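Local atomic coordinates of Lin2111 protein (Listeria innocua, PDB entry 3EDP), a protein that is of unknown function but probably binds DNA and regulates transcription. Residues A[117-130]-A[141-153]. Numbering follows the deposited sequence.
Sequences FGMKENELVYSIKF and DRLILPLGLYPDL
Phe130 reaches across to Asp141 with its ring laid over that residue's side chain. Phe130 CG sits between its own backbone N and carbonyl carbon (chi1 66°), which swings the ring over the neighbouring strand. Following Asp141 outward, its CB lies over one ring face, 3.3 Å from Phe130 CZ; its CG comes 3.6 Å from the same atom, and the carboxylate runs on almost parallel to the ring, its plane turned by only 3°. At the tip, OD2 is hydrogen-bonded to ND1 of His222, while OD1 has a weak bond to Gln220. On the same face of the sheet, Leu143 CD1 meets Phe130 CE2 at 3.6 Å. The two strands form an antiparallel beta hairpin, flanked by strands 99-108 and 215-225 in the sheet of the UTRA domain, with paired backbone bonds at Tyr126–Leu145, Ile128–Leu143 and Phe130–Asp141. On the opposite face, Lys129 and Arg142 lie side by side, Lys129 NZ 3.0 Å from Arg142 NE; both form salt bridges to OE1 of Glu189, which draws the two cationic ends together. Farther along that face, Pro146 CG stands over the centre of the Phe117 ring, 3.6 Å from its centroid, in a CH-pi contact.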
loop_
_atom_site.group_PDB
_atom_site.type_symbol
_atom_site.label_atom_id
_atom_site.label_comp_id
_atom_site.label_asym_id
_atom_site.label_seq_id
_atom_site.Cartn_x
_atom_site.Cartn_y
_atom_site.Cartn_z
ATOM N N PHE A 117 16.207 1.052 -7.754
ATOM C CA PHE A 117 16.663 1.477 -6.434
ATOM C C PHE A 117 17.684 2.595 -6.535
ATOM O O PHE A 117 18.018 3.233 -5.538
ATOM C CB PHE A 117 17.271 0.298 -5.661
ATOM C CG PHE A 117 16.251 -0.676 -5.143
ATOM C CD1 PHE A 117 15.416 -0.330 -4.090
ATOM C CD2 PHE A 117 16.126 -1.936 -5.706
ATOM C CE1 PHE A 117 14.477 -1.226 -3.606
ATOM C CE2 PHE A 117 15.187 -2.833 -5.231
ATOM C CZ PHE A 117 14.359 -2.480 -4.182
ATOM N N GLY A 118 18.183 2.827 -7.743
ATOM C CA GLY A 118 19.285 3.750 -7.932
ATOM C C GLY A 118 20.503 3.274 -7.166
ATOM O O GLY A 118 21.128 4.048 -6.444
HETATM N N MSE A 119 20.830 1.991 -7.319
HETATM C CA MSE A 119 21.987 1.390 -6.657
HETATM C C MSE A 119 22.921 0.740 -7.681
HETATM O O MSE A 119 22.662 0.781 -8.886
HETATM C CB MSE A 119 21.537 0.361 -5.612
HETATM C CG MSE A 119 20.888 -0.887 -6.195
HETATM SE SE MSE A 119 19.999 -2.022 -4.867
HETATM C CE MSE A 119 21.559 -2.584 -3.845
ATOM N N LYS A 120 24.006 0.141 -7.203
ATOM C CA LYS A 120 24.958 -0.520 -8.091
ATOM C C LYS A 120 24.516 -1.942 -8.423
ATOM O O LYS A 120 24.111 -2.701 -7.541
ATOM C CB LYS A 120 26.361 -0.525 -7.481
ATOM C CG LYS A 120 26.916 0.862 -7.210
ATOM C CD LYS A 120 26.723 1.772 -8.415
ATOM C CE LYS A 120 27.409 3.120 -8.219
ATOM N NZ LYS A 120 28.893 2.990 -8.166
ATOM N N GLU A 121 24.608 -2.294 -9.703
ATOM C CA GLU A 121 24.124 -3.576 -10.215
ATOM C C GLU A 121 24.694 -4.795 -9.485
ATOM O O GLU A 121 24.066 -5.854 -9.448
ATOM C CB GLU A 121 24.391 -3.685 -11.721
ATOM C CG GLU A 121 25.807 -3.300 -12.139
ATOM C CD GLU A 121 26.056 -1.796 -12.090
ATOM O OE1 GLU A 121 25.069 -1.025 -12.080
ATOM O OE2 GLU A 121 27.240 -1.386 -12.063
ATOM N N ASN A 122 25.875 -4.634 -8.898
ATOM C CA ASN A 122 26.562 -5.729 -8.219
ATOM C C ASN A 122 26.298 -5.764 -6.717
ATOM O O ASN A 122 26.748 -6.669 -6.018
ATOM C CB ASN A 122 28.066 -5.644 -8.472
ATOM C CG ASN A 122 28.645 -4.299 -8.076
ATOM O OD1 ASN A 122 28.248 -3.259 -8.606
ATOM N ND2 ASN A 122 29.589 -4.310 -7.139
ATOM N N GLU A 123 25.576 -4.770 -6.219
ATOM C CA GLU A 123 25.205 -4.748 -4.811
ATOM C C GLU A 123 24.065 -5.731 -4.561
ATOM O O GLU A 123 23.340 -6.100 -5.482
ATOM C CB GLU A 123 24.845 -3.326 -4.375
ATOM C CG GLU A 123 26.049 -2.384 -4.392
ATOM C CD GLU A 123 25.688 -0.949 -4.068
ATOM O OE1 GLU A 123 26.446 -0.311 -3.309
ATOM O OE2 GLU A 123 24.650 -0.459 -4.566
ATOM N N LEU A 124 23.919 -6.167 -3.316
ATOM C CA LEU A 124 23.051 -7.294 -3.018
ATOM C C LEU A 124 21.645 -6.902 -2.575
ATOM O O LEU A 124 21.442 -5.852 -1.964
ATOM C CB LEU A 124 23.704 -8.179 -1.955
ATOM C CG LEU A 124 25.128 -8.628 -2.293
ATOM C CD1 LEU A 124 25.739 -9.365 -1.111
ATOM C CD2 LEU A 124 25.140 -9.494 -3.552
ATOM N N VAL A 125 20.687 -7.773 -2.879
ATOM C CA VAL A 125 19.314 -7.635 -2.423
ATOM C C VAL A 125 18.809 -8.987 -1.940
ATOM O O VAL A 125 19.262 -10.029 -2.409
ATOM C CB VAL A 125 18.365 -7.124 -3.552
ATOM C CG1 VAL A 125 18.849 -5.789 -4.104
ATOM C CG2 VAL A 125 18.240 -8.155 -4.675
ATOM N N TYR A 126 17.880 -8.965 -0.989
ATOM C CA TYR A 126 17.154 -10.165 -0.616
ATOM C C TYR A 126 16.024 -10.370 -1.602
ATOM O O TYR A 126 15.365 -9.415 -2.024
ATOM C CB TYR A 126 16.547 -10.032 0.775
ATOM C CG TYR A 126 17.545 -9.997 1.897
ATOM C CD1 TYR A 126 18.195 -11.159 2.305
ATOM C CD2 TYR A 126 17.825 -8.809 2.565
ATOM C CE1 TYR A 126 19.107 -11.139 3.338
ATOM C CE2 TYR A 126 18.730 -8.777 3.606
ATOM C CZ TYR A 126 19.371 -9.949 3.983
ATOM O OH TYR A 126 20.273 -9.931 5.014
ATOM N N SER A 127 15.791 -11.622 -1.957
ATOM C CA SER A 127 14.679 -11.975 -2.815
ATOM C C SER A 127 13.834 -12.981 -2.065
ATOM O O SER A 127 14.323 -14.036 -1.660
ATOM C CB SER A 127 15.179 -12.577 -4.124
ATOM O OG SER A 127 14.091 -12.911 -4.962
ATOM N N ILE A 128 12.572 -12.635 -1.852
ATOM C CA ILE A 128 11.657 -13.511 -1.142
ATOM C C ILE A 128 10.490 -13.839 -2.052
ATOM O O ILE A 128 9.931 -12.959 -2.705
ATOM C CB ILE A 128 11.131 -12.848 0.147
ATOM C CG1 ILE A 128 12.288 -12.573 1.107
ATOM C CG2 ILE A 128 10.091 -13.731 0.814
ATOM C CD1 ILE A 128 11.931 -11.661 2.260
ATOM N N LYS A 129 10.139 -15.113 -2.117
ATOM C CA LYS A 129 8.978 -15.524 -2.878
ATOM C C LYS A 129 8.041 -16.303 -1.971
ATOM O O LYS A 129 8.468 -17.237 -1.284
ATOM C CB LYS A 129 9.402 -16.387 -4.064
ATOM C CG LYS A 129 8.284 -16.655 -5.063
ATOM C CD LYS A 129 8.743 -17.594 -6.167
ATOM C CE LYS A 129 10.161 -17.268 -6.629
ATOM N NZ LYS A 129 10.330 -15.840 -7.044
ATOM N N PHE A 130 6.770 -15.913 -1.951
ATOM C CA PHE A 130 5.766 -16.685 -1.223
ATOM C C PHE A 130 4.421 -16.808 -1.939
ATOM O O PHE A 130 4.097 -16.037 -2.839
ATOM C CB PHE A 130 5.576 -16.178 0.212
ATOM C CG PHE A 130 4.986 -14.798 0.313
ATOM C CD1 PHE A 130 3.613 -14.612 0.290
ATOM C CD2 PHE A 130 5.803 -13.690 0.471
ATOM C CE1 PHE A 130 3.067 -13.345 0.395
ATOM C CE2 PHE A 130 5.264 -12.422 0.585
ATOM C CZ PHE A 130 3.893 -12.249 0.543
ATOM N N ASP A 141 3.608 -13.850 -4.476
ATOM C CA ASP A 141 4.253 -12.586 -4.157
ATOM C C ASP A 141 5.754 -12.700 -4.275
ATOM O O ASP A 141 6.342 -13.710 -3.893
ATOM C CB ASP A 141 3.886 -12.110 -2.748
ATOM C CG ASP A 141 2.546 -11.411 -2.707
ATOM O OD1 ASP A 141 2.528 -10.175 -2.527
ATOM O OD2 ASP A 141 1.511 -12.089 -2.877
ATOM N N ARG A 142 6.369 -11.658 -4.819
ATOM C CA ARG A 142 7.816 -11.556 -4.815
ATOM C C ARG A 142 8.220 -10.207 -4.227
ATOM O O ARG A 142 7.703 -9.159 -4.628
ATOM C CB ARG A 142 8.388 -11.762 -6.220
ATOM C CG ARG A 142 9.753 -11.126 -6.434
ATOM C CD ARG A 142 10.725 -12.065 -7.150
ATOM N NE ARG A 142 10.063 -12.997 -8.061
ATOM C CZ ARG A 142 9.418 -12.643 -9.173
ATOM N NH1 ARG A 142 9.320 -11.362 -9.516
ATOM N NH2 ARG A 142 8.852 -13.574 -9.933
ATOM N N LEU A 143 9.124 -10.259 -3.254
ATOM C CA LEU A 143 9.640 -9.081 -2.563
ATOM C C LEU A 143 11.140 -8.941 -2.793
ATOM O O LEU A 143 11.889 -9.929 -2.748
ATOM C CB LEU A 143 9.432 -9.225 -1.061
ATOM C CG LEU A 143 8.166 -8.746 -0.367
ATOM C CD1 LEU A 143 6.970 -9.583 -0.785
ATOM C CD2 LEU A 143 8.384 -8.805 1.139
ATOM N N ILE A 144 11.572 -7.711 -3.019
ATOM C CA ILE A 144 12.980 -7.398 -3.174
ATOM C C ILE A 144 13.364 -6.324 -2.153
ATOM O O ILE A 144 12.784 -5.240 -2.142
ATOM C CB ILE A 144 13.286 -6.897 -4.595
ATOM C CG1 ILE A 144 12.781 -7.897 -5.640
ATOM C CG2 ILE A 144 14.784 -6.643 -4.761
ATOM C CD1 ILE A 144 13.554 -9.206 -5.688
ATOM N N LEU A 145 14.324 -6.642 -1.289
ATOM C CA LEU A 145 14.798 -5.727 -0.247
ATOM C C LEU A 145 16.319 -5.628 -0.305
ATOM O O LEU A 145 17.004 -6.606 -0.053
ATOM C CB LEU A 145 14.420 -6.256 1.137
ATOM C CG LEU A 145 12.960 -6.569 1.473
ATOM C CD1 LEU A 145 12.853 -7.171 2.876
ATOM C CD2 LEU A 145 12.125 -5.325 1.381
ATOM N N PRO A 146 16.856 -4.445 -0.634
ATOM C CA PRO A 146 18.318 -4.298 -0.677
ATOM C C PRO A 146 18.957 -4.530 0.691
ATOM O O PRO A 146 18.476 -4.028 1.710
ATOM C CB PRO A 146 18.515 -2.843 -1.119
ATOM C CG PRO A 146 17.222 -2.470 -1.789
ATOM C CD PRO A 146 16.165 -3.209 -1.030
ATOM N N LEU A 147 20.036 -5.307 0.694
ATOM C CA LEU A 147 20.780 -5.636 1.899
ATOM C C LEU A 147 21.180 -4.404 2.685
ATOM O O LEU A 147 21.012 -4.362 3.900
ATOM C CB LEU A 147 22.038 -6.424 1.536
ATOM C CG LEU A 147 21.931 -7.940 1.621
ATOM C CD1 LEU A 147 21.908 -8.365 3.076
ATOM C CD2 LEU A 147 20.700 -8.436 0.870
ATOM N N GLY A 148 21.720 -3.411 1.984
ATOM C CA GLY A 148 22.178 -2.177 2.606
ATOM C C GLY A 148 21.087 -1.357 3.275
ATOM O O GLY A 148 21.374 -0.425 4.019
ATOM N N LEU A 149 19.832 -1.697 3.004
ATOM C CA LEU A 149 18.701 -0.982 3.578
ATOM C C LEU A 149 18.074 -1.791 4.715
ATOM O O LEU A 149 17.334 -1.254 5.537
ATOM C CB LEU A 149 17.654 -0.699 2.495
ATOM C CG LEU A 149 17.725 0.622 1.717
ATOM C CD1 LEU A 149 19.125 1.215 1.694
ATOM C CD2 LEU A 149 17.172 0.460 0.311
ATOM N N TYR A 150 18.354 -3.093 4.738
ATOM C CA TYR A 150 17.900 -3.969 5.822
ATOM C C TYR A 150 19.079 -4.746 6.439
ATOM O O TYR A 150 18.994 -5.960 6.644
ATOM C CB TYR A 150 16.798 -4.920 5.320
ATOM C CG TYR A 150 15.587 -4.175 4.789
ATOM C CD1 TYR A 150 14.429 -4.053 5.548
ATOM C CD2 TYR A 150 15.620 -3.558 3.542
ATOM C CE1 TYR A 150 13.331 -3.359 5.073
ATOM C CE2 TYR A 150 14.527 -2.852 3.064
ATOM C CZ TYR A 150 13.385 -2.760 3.833
ATOM O OH TYR A 150 12.298 -2.057 3.368
ATOM N N PRO A 151 20.175 -4.031 6.758
ATOM C CA PRO A 151 21.457 -4.623 7.173
ATOM C C PRO A 151 21.384 -5.495 8.426
ATOM O O PRO A 151 22.122 -6.469 8.525
ATOM C CB PRO A 151 22.322 -3.386 7.469
ATOM C CG PRO A 151 21.330 -2.333 7.821
ATOM C CD PRO A 151 20.241 -2.561 6.815
ATOM N N ASP A 152 20.510 -5.153 9.366
ATOM C CA ASP A 152 20.542 -5.785 10.683
ATOM C C ASP A 152 19.573 -6.954 10.857
ATOM O O ASP A 152 19.567 -7.612 11.899
ATOM C CB ASP A 152 20.313 -4.734 11.774
ATOM C CG ASP A 152 21.385 -3.657 11.779
ATOM O OD1 ASP A 152 22.582 -4.009 11.671
ATOM O OD2 ASP A 152 21.032 -2.462 11.887
ATOM N N LEU A 153 18.761 -7.217 9.842
ATOM C CA LEU A 153 17.783 -8.293 9.925
ATOM C C LEU A 153 18.433 -9.670 9.798
ATOM O O LEU A 153 19.182 -9.923 8.860
ATOM C CB LEU A 153 16.722 -8.132 8.832
ATOM C CG LEU A 153 15.583 -7.140 9.078
ATOM C CD1 LEU A 153 16.117 -5.729 9.219
ATOM C CD2 LEU A 153 14.568 -7.222 7.947
HETATM O O HOH W 1 22.528 -3.674 -0.802
#